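Local coordinates for protein Sqt1 (Chaetomium thermophilum, PDB 4ZOY) that probably acts as a dedicated chaperone in ribosome biogenesis, a WD40 beta-propeller that captures a ribosomal protein while it is still being made, at residues Phe104-Gly109 with Asn143-Cys148; Gly164-Phe169 with His215-Phe220; Val237-Thr240 with Arg245-Val248; Leu324-Asp329 with Arg364-Gly369; Lys446-Gly451 with Ile469-Asp474. All blocks are in the same frame, centred on the assembly; numbering follows the deposited sequence.

Contact 1 (Phe104-Gly109 with Asn143-Cys148); sequences FLVSGG and NWFAPC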
# COMPACT_ATOMS: atom_id res chain seq x y z
N PHE A 104 -2.48 -11.04 -14.06
CA PHE A 104 -2.34 -9.78 -14.74
C PHE A 104 -1.41 -8.86 -13.98
O PHE A 104 -1.30 -8.94 -12.76
CB PHE A 104 -3.69 -9.08 -14.91
CG PHE A 104 -4.69 -9.88 -15.68
CD1 PHE A 104 -4.77 -9.78 -17.06
CD2 PHE A 104 -5.57 -10.72 -15.02
CE1 PHE A 104 -5.70 -10.52 -17.77
CE2 PHE A 104 -6.50 -11.47 -15.72
CZ PHE A 104 -6.56 -11.37 -17.10
N LEU A 105 -0.73 -8.01 -14.74
CA LEU A 105 0.03 -6.89 -14.21
C LEU A 105 -0.65 -5.64 -14.70
O LEU A 105 -0.90 -5.49 -15.90
CB LEU A 105 1.49 -6.94 -14.68
CG LEU A 105 2.35 -5.71 -14.37
CD1 LEU A 105 2.49 -5.51 -12.86
CD2 LEU A 105 3.73 -5.87 -15.02
N VAL A 106 -0.95 -4.72 -13.79
CA VAL A 106 -1.68 -3.52 -14.15
C VAL A 106 -0.89 -2.28 -13.75
O VAL A 106 -0.41 -2.18 -12.62
CB VAL A 106 -3.07 -3.51 -13.48
CG1 VAL A 106 -3.90 -2.37 -14.01
CG2 VAL A 106 -3.80 -4.85 -13.70
N SER A 107 -0.75 -1.35 -14.69
CA SER A 107 -0.09 -0.09 -14.38
C SER A 107 -1.08 1.06 -14.43
O SER A 107 -2.02 1.06 -15.23
CB SER A 107 1.08 0.15 -15.35
OG SER A 107 0.62 0.16 -16.69
N GLY A 108 -0.88 2.05 -13.56
CA GLY A 108 -1.78 3.17 -13.46
C GLY A 108 -1.01 4.46 -13.41
O GLY A 108 -0.07 4.59 -12.64
N GLY A 109 -1.40 5.42 -14.24
CA GLY A 109 -0.61 6.63 -14.35
C GLY A 109 -1.26 7.92 -13.91
O GLY A 109 -2.47 8.01 -13.69
N ASN A 143 -4.49 7.48 -8.30
CA ASN A 143 -3.72 7.69 -7.07
C ASN A 143 -3.23 6.40 -6.41
O ASN A 143 -2.18 6.40 -5.76
CB ASN A 143 -4.55 8.48 -6.06
CG ASN A 143 -4.71 9.92 -6.46
OD1 ASN A 143 -3.92 10.43 -7.25
ND2 ASN A 143 -5.73 10.59 -5.93
N TRP A 144 -3.97 5.31 -6.59
CA TRP A 144 -3.63 4.04 -5.95
C TRP A 144 -4.38 2.89 -6.59
O TRP A 144 -5.43 3.10 -7.20
CB TRP A 144 -3.92 4.08 -4.43
CG TRP A 144 -5.34 4.43 -4.07
CD1 TRP A 144 -5.82 5.68 -3.76
CD2 TRP A 144 -6.47 3.55 -4.04
NE1 TRP A 144 -7.18 5.61 -3.50
CE2 TRP A 144 -7.60 4.32 -3.68
CE3 TRP A 144 -6.64 2.17 -4.25
CZ2 TRP A 144 -8.87 3.77 -3.56
CZ3 TRP A 144 -7.91 1.63 -4.13
CH2 TRP A 144 -9.00 2.42 -3.78
N PHE A 145 -3.82 1.69 -6.44
CA PHE A 145 -4.45 0.42 -6.79
C PHE A 145 -4.57 -0.44 -5.55
O PHE A 145 -3.70 -0.39 -4.68
CB PHE A 145 -3.62 -0.40 -7.78
CG PHE A 145 -3.66 0.08 -9.20
CD1 PHE A 145 -4.70 0.83 -9.69
CD2 PHE A 145 -2.64 -0.28 -10.06
CE1 PHE A 145 -4.71 1.24 -11.03
CE2 PHE A 145 -2.65 0.12 -11.38
CZ PHE A 145 -3.69 0.87 -11.86
N ALA A 146 -5.59 -1.29 -5.49
CA ALA A 146 -5.64 -2.33 -4.47
C ALA A 146 -6.32 -3.56 -5.04
O ALA A 146 -7.49 -3.47 -5.44
CB ALA A 146 -6.37 -1.84 -3.22
N PRO A 147 -5.61 -4.69 -5.11
CA PRO A 147 -6.26 -5.90 -5.61
C PRO A 147 -7.22 -6.47 -4.58
O PRO A 147 -6.96 -6.43 -3.38
CB PRO A 147 -5.09 -6.85 -5.87
CG PRO A 147 -4.04 -6.42 -4.86
CD PRO A 147 -4.19 -4.91 -4.78
N CYS A 148 -8.33 -7.02 -5.06
CA CYS A 148 -9.33 -7.63 -4.21
C CYS A 148 -8.84 -8.96 -3.65
O CYS A 148 -8.48 -9.84 -4.42
CB CYS A 148 -10.57 -7.81 -5.03
SG CYS A 148 -11.94 -8.54 -4.07
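F145 points the CE2-CZ edge of its ring at the backbone of V106, S107 and G108, bridging two strands that belong to neighbouring four-stranded sheets. Strands 104-109 and 143-147 run nearly antiparallel (162° between their directions) but at 7.9 Å they are too far apart to pair, and the ring fills the space between them. The tight part is at that edge. CE2 of F145 sits 3.4 Å from V106 O, which lies near the ring plane, and 3.6 Å from S107 C. CZ of F145 reaches G108 CA at 3.4 Å, coming in obliquely. A beta carbon on G108 would collide with CZ, so the absent side chain is what lets the ring come this close. V106 adds the one apolar side-chain touch: its CG1 meets F145 CE2 at 3.8 Å, the two side chains crossing at about a right angle. In F145, CG stands anti to the carbonyl carbon (chi1 -76°), and CB already points toward strand 104-109. Between the two strands the other end is loose: F104 turns its partly exposed ring elsewhere, and P147 passes strand 104-109 without touching it and packs on T96 instead. F145 itself keeps some exposure, and it also packs on A94 and T96 in its partner's sheet and on I157 and L159 in its own. S107 points the opposite way and hydrogen-bonds H88, the Ser-His pair of a WD repeat. An aromatic from the first strand of one blade meeting the second strand of the blade before is interblade packing in a WD40 beta-propeller.

Contact 2 (Gly164-Phe169 with His215-Phe220); sequences GSVWVF and HVYDVF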
# COMPACT_ATOMS: atom_id res chain seq x y z
N GLY A 164 -11.86 12.00 -6.97
CA GLY A 164 -12.55 11.43 -5.83
C GLY A 164 -13.22 10.11 -6.15
O GLY A 164 -13.74 9.45 -5.27
N SER A 165 -13.21 9.73 -7.43
CA SER A 165 -13.92 8.52 -7.82
C SER A 165 -13.14 7.26 -7.46
O SER A 165 -11.92 7.26 -7.34
CB SER A 165 -14.26 8.54 -9.32
OG SER A 165 -13.13 8.33 -10.14
N VAL A 166 -13.89 6.18 -7.28
CA VAL A 166 -13.34 4.88 -6.97
C VAL A 166 -13.93 3.89 -7.95
O VAL A 166 -15.16 3.81 -8.08
CB VAL A 166 -13.64 4.48 -5.52
CG1 VAL A 166 -13.22 3.03 -5.27
CG2 VAL A 166 -12.94 5.43 -4.56
N TRP A 167 -13.06 3.18 -8.66
CA TRP A 167 -13.47 2.22 -9.68
C TRP A 167 -13.05 0.82 -9.29
O TRP A 167 -11.94 0.61 -8.78
CB TRP A 167 -12.85 2.60 -11.04
CG TRP A 167 -13.35 3.92 -11.55
CD1 TRP A 167 -13.05 5.16 -11.06
CD2 TRP A 167 -14.25 4.13 -12.65
NE1 TRP A 167 -13.71 6.13 -11.78
CE2 TRP A 167 -14.45 5.52 -12.76
CE3 TRP A 167 -14.90 3.28 -13.55
CZ2 TRP A 167 -15.28 6.08 -13.74
CZ3 TRP A 167 -15.72 3.84 -14.52
CH2 TRP A 167 -15.90 5.23 -14.61
N VAL A 168 -13.92 -0.15 -9.52
CA VAL A 168 -13.58 -1.55 -9.33
C VAL A 168 -13.73 -2.27 -10.66
O VAL A 168 -14.80 -2.22 -11.27
CB VAL A 168 -14.47 -2.22 -8.25
CG1 VAL A 168 -14.08 -3.67 -8.07
CG2 VAL A 168 -14.37 -1.45 -6.93
N PHE A 169 -12.66 -2.91 -11.12
CA PHE A 169 -12.65 -3.60 -12.40
C PHE A 169 -12.39 -5.07 -12.20
O PHE A 169 -11.63 -5.45 -11.30
CB PHE A 169 -11.55 -3.07 -13.34
CG PHE A 169 -11.67 -1.61 -13.65
CD1 PHE A 169 -12.49 -1.17 -14.67
CD2 PHE A 169 -10.92 -0.67 -12.95
CE1 PHE A 169 -12.59 0.18 -14.98
CE2 PHE A 169 -11.01 0.67 -13.25
CZ PHE A 169 -11.85 1.11 -14.27
N HIS A 215 -15.70 6.36 2.88
CA HIS A 215 -16.80 5.54 2.38
C HIS A 215 -16.34 4.10 2.31
O HIS A 215 -15.22 3.82 1.88
CB HIS A 215 -17.29 6.02 1.02
CG HIS A 215 -17.86 7.40 1.07
ND1 HIS A 215 -19.08 7.68 1.64
CD2 HIS A 215 -17.35 8.59 0.67
CE1 HIS A 215 -19.31 8.97 1.56
NE2 HIS A 215 -18.28 9.55 0.98
N VAL A 216 -17.20 3.19 2.75
CA VAL A 216 -16.88 1.78 2.71
C VAL A 216 -17.91 1.09 1.82
O VAL A 216 -19.06 0.92 2.21
CB VAL A 216 -16.85 1.15 4.11
CG1 VAL A 216 -16.42 -0.30 4.01
CG2 VAL A 216 -15.88 1.93 5.02
N TYR A 217 -17.48 0.71 0.61
CA TYR A 217 -18.40 0.26 -0.43
C TYR A 217 -18.73 -1.21 -0.34
O TYR A 217 -17.87 -2.05 -0.12
CB TYR A 217 -17.84 0.55 -1.82
CG TYR A 217 -17.26 1.93 -1.96
CD1 TYR A 217 -18.08 3.04 -2.13
CD2 TYR A 217 -15.89 2.12 -1.92
CE1 TYR A 217 -17.54 4.31 -2.24
CE2 TYR A 217 -15.34 3.37 -2.03
CZ TYR A 217 -16.17 4.47 -2.19
OH TYR A 217 -15.60 5.71 -2.29
N ASP A 218 -20.02 -1.50 -0.53
CA ASP A 218 -20.53 -2.86 -0.66
C ASP A 218 -20.32 -3.37 -2.08
O ASP A 218 -21.26 -3.41 -2.88
CB ASP A 218 -22.02 -2.88 -0.30
CG ASP A 218 -22.64 -4.26 -0.39
OD1 ASP A 218 -21.96 -5.25 -0.08
OD2 ASP A 218 -23.84 -4.33 -0.74
N VAL A 219 -19.09 -3.76 -2.39
CA VAL A 219 -18.67 -3.89 -3.79
C VAL A 219 -19.45 -4.98 -4.55
O VAL A 219 -19.77 -4.81 -5.73
CB VAL A 219 -17.16 -4.17 -3.87
CG1 VAL A 219 -16.75 -4.54 -5.29
CG2 VAL A 219 -16.40 -2.94 -3.40
N PHE A 220 -19.77 -6.07 -3.86
CA PHE A 220 -20.41 -7.20 -4.53
C PHE A 220 -21.86 -7.42 -4.10
O PHE A 220 -22.43 -8.47 -4.40
CB PHE A 220 -19.58 -8.46 -4.30
CG PHE A 220 -18.17 -8.35 -4.83
CD1 PHE A 220 -17.92 -8.41 -6.19
CD2 PHE A 220 -17.12 -8.13 -3.96
CE1 PHE A 220 -16.62 -8.28 -6.67
CE2 PHE A 220 -15.82 -8.00 -4.44
CZ PHE A 220 -15.56 -8.07 -5.79
O HOH W 1 -16.00 8.01 -4.20
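V166 and Y217 meet between the third strands of two adjacent blades, with V168 and V219 forming a second touch further along the strand. V166 can be followed outward from its backbone. Its CB points toward the tyrosine and lies 4.0 Å from Y217 CE2. Of its branches, CG1 is anti to the backbone N (chi1 172°) and reaches Y217 CE2 at 3.9 Å, approaching the ring obliquely. CG2 goes to the phenol end and touches Y217 OH at 3.5 Å. That hydroxyl is well supplied with polar partners: it hydrogen-bonds T207 OG1 and, 3.0 Å away, a water that donates to G164 O at 2.9 Å, so one water links the two segments. A phenylalanine in place of Y217 would lack the hydroxyl and would probably leave both T207 and the bridging water short of a partner, with CG2 of V166 losing its nearest neighbour. Further along, V168 CG1 and V219 CG1 meet tip to tip at 4.0 Å, and V219 CG1 also lies over the ring of F220. Y217 holds the place that tryptophan often takes before the aspartate of a WD repeat, here D218. Both flanking strands contribute to the junction between the blades: strand 204-209, beside 214-218 in one blade, packs L205 and T207 on V166, and strand 180-186, beside 166-171 in the other, stacks Y186 on Y217.

Contact 3 (Val237-Thr240 with Arg245-Val248); sequences VSLT and RFAV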
# COMPACT_ATOMS: atom_id res chain seq x y z
N VAL A 237 -20.72 2.10 5.44
CA VAL A 237 -20.32 3.23 6.28
C VAL A 237 -20.05 4.42 5.38
O VAL A 237 -19.37 4.29 4.36
CB VAL A 237 -19.04 2.94 7.11
CG1 VAL A 237 -18.51 4.23 7.77
CG2 VAL A 237 -19.28 1.88 8.14
N SER A 238 -20.61 5.58 5.73
CA SER A 238 -20.30 6.84 5.07
C SER A 238 -20.17 7.91 6.15
O SER A 238 -21.14 8.20 6.85
CB SER A 238 -21.38 7.23 4.05
OG SER A 238 -21.28 6.46 2.86
N LEU A 239 -18.97 8.47 6.29
CA LEU A 239 -18.72 9.52 7.27
C LEU A 239 -18.04 10.69 6.58
O LEU A 239 -17.13 10.51 5.76
CB LEU A 239 -17.87 9.00 8.42
CG LEU A 239 -18.57 7.97 9.31
CD1 LEU A 239 -17.56 7.24 10.17
CD2 LEU A 239 -19.61 8.67 10.18
N THR A 240 -18.49 11.90 6.90
CA THR A 240 -17.98 13.09 6.24
C THR A 240 -17.63 14.19 7.22
O THR A 240 -17.69 14.00 8.44
CB THR A 240 -18.99 13.66 5.23
OG1 THR A 240 -20.08 14.26 5.94
CG2 THR A 240 -19.51 12.59 4.28
N ARG A 245 -17.51 14.25 15.23
CA ARG A 245 -16.70 13.31 15.99
C ARG A 245 -15.73 12.58 15.05
O ARG A 245 -14.77 11.94 15.49
CB ARG A 245 -17.62 12.34 16.75
CG ARG A 245 -16.95 11.14 17.36
CD ARG A 245 -15.81 11.60 18.24
NE ARG A 245 -15.05 10.47 18.76
CZ ARG A 245 -14.01 10.58 19.58
NH1 ARG A 245 -13.59 11.79 19.95
NH2 ARG A 245 -13.38 9.49 20.02
N PHE A 246 -15.95 12.73 13.75
CA PHE A 246 -15.13 12.04 12.76
C PHE A 246 -14.18 12.96 12.03
O PHE A 246 -13.08 12.55 11.63
CB PHE A 246 -16.03 11.34 11.73
CG PHE A 246 -15.26 10.61 10.67
CD1 PHE A 246 -14.60 9.43 10.99
CD2 PHE A 246 -15.16 11.11 9.38
CE1 PHE A 246 -13.86 8.75 10.06
CE2 PHE A 246 -14.42 10.41 8.41
CZ PHE A 246 -13.77 9.23 8.77
N ALA A 247 -14.59 14.21 11.84
CA ALA A 247 -13.90 15.15 10.97
C ALA A 247 -12.43 15.35 11.34
O ALA A 247 -12.10 15.70 12.47
CB ALA A 247 -14.62 16.49 10.98
N VAL A 248 -11.55 15.14 10.37
CA VAL A 248 -10.13 15.40 10.55
C VAL A 248 -9.75 16.58 9.67
O VAL A 248 -9.60 16.43 8.46
CB VAL A 248 -9.27 14.17 10.20
CG1 VAL A 248 -7.79 14.53 10.24
CG2 VAL A 248 -9.55 13.04 11.16
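The connection that leaves the outer strand of one propeller blade for the inner strand of the next is held here by L239, at the end of strand 235-239, and F246, in the loop before strand 252-257. L239 CB sits over one face of the phenyl ring, 3.7 Å from the centroid of the F246 ring and 17° off its normal, a CH-pi contact. The leucine then spreads across the same ring: its CD1 comes within 3.8 Å of F246 CD1. At the rim, T240 O lies near the ring plane, 4.0 Å from F246 CD2. With CG of F246 anti to the backbone N (chi1 180°), the ring extends from the loop back to the strand. It also packs on L214, V276 and I320, so it touches strands of both blades. An alanine here would keep only the first carbon of the side chain, and is likely to open a gap against L239 and weaken the loop's packing on V276 and I320. Between these segments the attachment is mainly apolar: close carbon-to-carbon packing and a weakly polarised C-H over a ring face, which depend on fit more than on direction.

Contact 4 (Leu324-Asp329 with Arg364-Gly369); sequences LQIQSD and RRHLRG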
# COMPACT_ATOMS: atom_id res chain seq x y z
N LEU A 324 -7.52 8.97 17.96
CA LEU A 324 -6.12 9.10 18.33
C LEU A 324 -5.32 10.24 17.76
O LEU A 324 -5.34 10.52 16.62
CB LEU A 324 -5.33 7.81 18.02
CG LEU A 324 -6.02 6.49 18.32
CD1 LEU A 324 -5.35 5.33 17.61
CD2 LEU A 324 -5.98 6.23 19.79
N GLN A 325 -4.51 10.82 18.62
CA GLN A 325 -3.64 11.88 18.22
C GLN A 325 -2.47 12.20 19.09
O GLN A 325 -2.49 13.16 19.98
CB GLN A 325 -4.46 13.17 17.98
CG GLN A 325 -3.74 14.32 17.30
CD GLN A 325 -4.56 15.59 17.19
OE1 GLN A 325 -5.53 15.79 17.88
NE2 GLN A 325 -4.17 16.44 16.30
N ILE A 326 -1.54 11.28 18.83
CA ILE A 326 -0.25 11.18 19.47
C ILE A 326 0.81 11.76 18.60
O ILE A 326 1.67 12.29 19.03
CB ILE A 326 0.12 9.68 19.67
CG1 ILE A 326 -0.85 8.97 20.59
CG2 ILE A 326 1.54 9.49 20.17
CD1 ILE A 326 -0.96 9.55 21.98
N GLN A 327 0.74 11.57 17.34
CA GLN A 327 1.73 12.16 16.44
C GLN A 327 1.31 13.55 16.00
O GLN A 327 0.22 14.01 16.34
CB GLN A 327 1.93 11.22 15.25
CG GLN A 327 2.44 9.87 15.71
CD GLN A 327 2.07 8.75 14.77
OE1 GLN A 327 0.92 8.33 14.71
NE2 GLN A 327 3.06 8.24 14.03
N SER A 328 2.18 14.25 15.27
CA SER A 328 1.99 15.69 15.09
C SER A 328 1.72 16.12 13.65
O SER A 328 1.44 17.29 13.40
CB SER A 328 3.21 16.46 15.62
OG SER A 328 4.35 16.24 14.80
N ASP A 329 1.81 15.19 12.71
CA ASP A 329 1.63 15.54 11.31
C ASP A 329 0.97 14.36 10.60
O ASP A 329 0.75 13.31 11.22
CB ASP A 329 2.99 15.90 10.68
CG ASP A 329 2.88 16.85 9.48
OD1 ASP A 329 1.81 16.95 8.85
OD2 ASP A 329 3.90 17.49 9.16
N ARG A 364 0.97 1.84 22.89
CA ARG A 364 1.97 0.86 23.28
C ARG A 364 3.37 1.46 23.21
O ARG A 364 4.19 1.27 24.09
CB ARG A 364 1.88 -0.37 22.37
CG ARG A 364 2.63 -1.57 22.89
CD ARG A 364 2.64 -2.71 21.87
NE ARG A 364 3.29 -3.90 22.40
CZ ARG A 364 2.63 -4.93 22.91
NH1 ARG A 364 1.31 -4.93 22.95
NH2 ARG A 364 3.30 -5.98 23.38
N ARG A 365 3.63 2.19 22.14
CA ARG A 365 4.94 2.79 21.94
C ARG A 365 4.86 3.92 20.94
O ARG A 365 4.20 3.81 19.90
CB ARG A 365 5.95 1.74 21.47
CG ARG A 365 7.40 2.22 21.53
CD ARG A 365 8.36 1.04 21.56
NE ARG A 365 9.69 1.45 22.01
CZ ARG A 365 10.65 0.59 22.36
NH1 ARG A 365 10.42 -0.71 22.31
NH2 ARG A 365 11.83 1.05 22.76
N HIS A 366 5.56 5.01 21.24
CA HIS A 366 5.71 6.12 20.32
C HIS A 366 7.18 6.16 19.92
O HIS A 366 8.04 6.58 20.71
CB HIS A 366 5.27 7.43 20.98
CG HIS A 366 5.23 8.60 20.05
ND1 HIS A 366 5.02 9.89 20.50
CD2 HIS A 366 5.34 8.69 18.70
CE1 HIS A 366 5.02 10.72 19.47
NE2 HIS A 366 5.20 10.01 18.37
N LEU A 367 7.47 5.69 18.72
CA LEU A 367 8.84 5.66 18.20
C LEU A 367 9.16 6.98 17.52
O LEU A 367 9.00 7.13 16.31
CB LEU A 367 9.04 4.49 17.23
CG LEU A 367 8.87 3.08 17.78
CD1 LEU A 367 8.87 2.07 16.64
CD2 LEU A 367 9.98 2.76 18.78
N ARG A 368 9.58 7.95 18.32
CA ARG A 368 9.93 9.26 17.78
C ARG A 368 11.23 9.14 16.99
O ARG A 368 12.15 8.45 17.40
CB ARG A 368 10.08 10.30 18.90
CG ARG A 368 8.88 10.42 19.82
CD ARG A 368 9.25 11.23 21.06
NE ARG A 368 8.19 11.27 22.07
CZ ARG A 368 7.35 12.29 22.23
NH1 ARG A 368 7.45 13.35 21.45
NH2 ARG A 368 6.41 12.24 23.17
N GLY A 369 11.29 9.80 15.85
CA GLY A 369 12.50 9.78 15.05
C GLY A 369 12.82 8.43 14.43
O GLY A 369 13.98 8.11 14.15
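I326, in the loop after strand 320-324, passes strand 364-367 with 7.9 Å between its CA and that of H366, while the latter strand carries a classic beta bulge at R364 and R365, both facing V354, and an inverse gamma turn centred on L367. The imidazole of H366 carries the contact. I326 CG2 lies over one face of it, 3.7 Å from the centroid of the H366 ring and 18° off its normal, a CH-pi contact, with ND1 of H366 the closest ring atom to CG2 at 3.5 Å. The two side chains slide past each other in opposite directions. Against the other face rests R368 CG, 3.8 Å above the ring plane of H366, making a sandwich of aliphatic carbon, imidazole and aliphatic carbon that should hold the ring's tilt. Q327 comes obliquely, its CG 3.8 Å from H366 NE2. Its amide, turned 80° from the imidazole plane, gives NE2 to A345 O and S351 OG, and S351 OG also shares a weak hydrogen bond with H366 NE2. The glutamine is thus buried with its N-H groups engaged, while I326 keeps a more exposed position beside F355. The entry loop here packs on the outer strand of a four-stranded WD40 propeller blade, with Q327 reaching A345 and S351 from the position where WD repeats often carry the histidine of the Gly-His pair.

Contact 5 (Lys446-Gly451 with Ile469-Asp474); sequences KGHRSG and IVTVGD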
# COMPACT_ATOMS: atom_id res chain seq x y z
N LYS A 446 20.68 0.85 4.39
CA LYS A 446 21.02 2.14 3.80
C LYS A 446 21.45 1.96 2.35
O LYS A 446 21.83 0.87 1.94
CB LYS A 446 22.12 2.81 4.62
CG LYS A 446 21.73 3.05 6.06
CD LYS A 446 22.87 3.70 6.85
CE LYS A 446 22.44 4.01 8.28
NZ LYS A 446 23.55 4.60 9.07
N GLY A 447 21.37 3.03 1.57
CA GLY A 447 21.78 2.96 0.18
C GLY A 447 21.13 4.03 -0.67
O GLY A 447 21.72 4.51 -1.65
N HIS A 448 19.89 4.38 -0.35
CA HIS A 448 19.24 5.48 -1.04
C HIS A 448 19.81 6.79 -0.54
O HIS A 448 20.31 6.87 0.58
CB HIS A 448 17.72 5.47 -0.82
CG HIS A 448 17.00 4.43 -1.62
ND1 HIS A 448 16.65 4.61 -2.94
CD2 HIS A 448 16.54 3.21 -1.26
CE1 HIS A 448 16.03 3.52 -3.38
NE2 HIS A 448 15.94 2.67 -2.38
N ARG A 449 19.73 7.82 -1.37
CA ARG A 449 19.98 9.16 -0.87
C ARG A 449 18.83 9.58 0.04
O ARG A 449 17.69 9.10 -0.10
CB ARG A 449 20.13 10.15 -2.04
CG ARG A 449 21.50 10.07 -2.72
CD ARG A 449 21.36 10.14 -4.26
NE ARG A 449 20.78 11.39 -4.68
CZ ARG A 449 20.26 11.67 -5.88
NH1 ARG A 449 20.20 10.79 -6.88
NH2 ARG A 449 19.78 12.88 -6.05
N SER A 450 19.14 10.46 0.99
CA SER A 450 18.12 11.10 1.80
C SER A 450 17.35 12.12 0.97
O SER A 450 17.80 12.53 -0.10
CB SER A 450 18.75 11.79 3.00
OG SER A 450 19.48 12.94 2.57
N GLY A 451 16.19 12.55 1.47
CA GLY A 451 15.44 13.61 0.80
C GLY A 451 16.25 14.89 0.65
O GLY A 451 16.16 15.56 -0.38
N ILE A 469 13.98 -7.43 0.44
CA ILE A 469 13.25 -6.17 0.33
C ILE A 469 13.68 -5.47 -0.94
O ILE A 469 14.87 -5.33 -1.20
CB ILE A 469 13.52 -5.26 1.55
CG1 ILE A 469 13.14 -5.99 2.85
CG2 ILE A 469 12.79 -3.93 1.42
CD1 ILE A 469 13.52 -5.24 4.11
N VAL A 470 12.71 -5.08 -1.76
CA VAL A 470 13.00 -4.29 -2.95
C VAL A 470 12.36 -2.93 -2.78
O VAL A 470 11.19 -2.82 -2.43
CB VAL A 470 12.49 -4.96 -4.24
CG1 VAL A 470 12.97 -4.17 -5.46
CG2 VAL A 470 12.97 -6.41 -4.31
N THR A 471 13.16 -1.89 -3.01
CA THR A 471 12.75 -0.51 -2.75
C THR A 471 12.64 0.31 -4.02
O THR A 471 13.25 -0.00 -5.04
CB THR A 471 13.75 0.20 -1.84
OG1 THR A 471 15.04 0.20 -2.48
CG2 THR A 471 13.84 -0.49 -0.49
N VAL A 472 11.86 1.39 -3.94
CA VAL A 472 11.81 2.37 -5.02
C VAL A 472 12.07 3.74 -4.41
O VAL A 472 11.54 4.10 -3.35
CB VAL A 472 10.47 2.34 -5.80
CG1 VAL A 472 10.33 1.03 -6.57
CG2 VAL A 472 9.26 2.55 -4.87
N GLY A 473 12.95 4.51 -5.06
CA GLY A 473 13.36 5.79 -4.51
C GLY A 473 13.07 7.02 -5.36
O GLY A 473 12.96 6.95 -6.59
N ASP A 474 13.00 8.16 -4.69
CA ASP A 474 12.82 9.42 -5.39
C ASP A 474 14.11 9.81 -6.10
O ASP A 474 14.09 10.70 -6.96
CB ASP A 474 12.40 10.53 -4.43
CG ASP A 474 11.72 11.68 -5.14
OD1 ASP A 474 10.86 11.42 -6.01
OD2 ASP A 474 12.03 12.85 -4.82
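H448, in the loop between strands 441-445 and 457-461, points its imidazole at strand 469-473 and meets T471 first. There H448 NE2 and T471 OG1 stand 2.6 Å apart in a short, nearly straight hydrogen bond (171°), the hydroxyl lying at the ring edge and in its plane; either atom could be the donor. Threonine holds OG1 in the crowded position between backbone N and carbonyl carbon (chi1 60°), which aims it at the histidine, and CB of T471 follows at 3.3 Å from H448 NE2. The same OG1 is also bonded by L479 N of the adjacent strand, so two partners grip it. V472 comes next and turns its side chain away, offering only its carbonyl carbon, 4.1 Å from H448 CE1. G473 approaches the ring obliquely: its N is 3.6 Å from H448 CE1 and its CA 3.8 Å from H448 ND1. A beta carbon on G473 would run into ND1, and the glycine lets the imidazole settle against the chain. D474 looks elsewhere, to S17, but D475 just beyond bonds H448 ND1, so both ring nitrogens are held and the ring's rotation is fixed. Histidine, threonine and aspartate are consistent with the hydrogen-bonded core of the WD-repeat structural tetrad, with F481 where its tryptophan often stands. The site lies inside the closing blade: V457 of the first strand and L479 of the third pack on H448, F481 of the same blade and V404 of the preceding one pack on T471, while V472 faces V18 and I21 of the following blade.

In the fold
Followed from the N terminus, the five contacts come in series, none nested in or crossing another. Contact 1 ties the blade that begins with strand 92-97 to the next, begun by 142-147; contact 2 ties that one to the blade begun by 193-198. Contact 3 closes the short loop leaving strand 235-239 toward the following blade. Contact 4 binds the entry loop before strand 331-336 to outer strand 362-367 of the same blade, and contact 5 fixes the loop entering the last blade, which strand 9-11 completes beside 478-482, closing the ring. The first three connect directly: C148 packs on F220, and H215 probably hydrogen-bonds S238. Contacts 3 and 5 have centres about 35 Å apart.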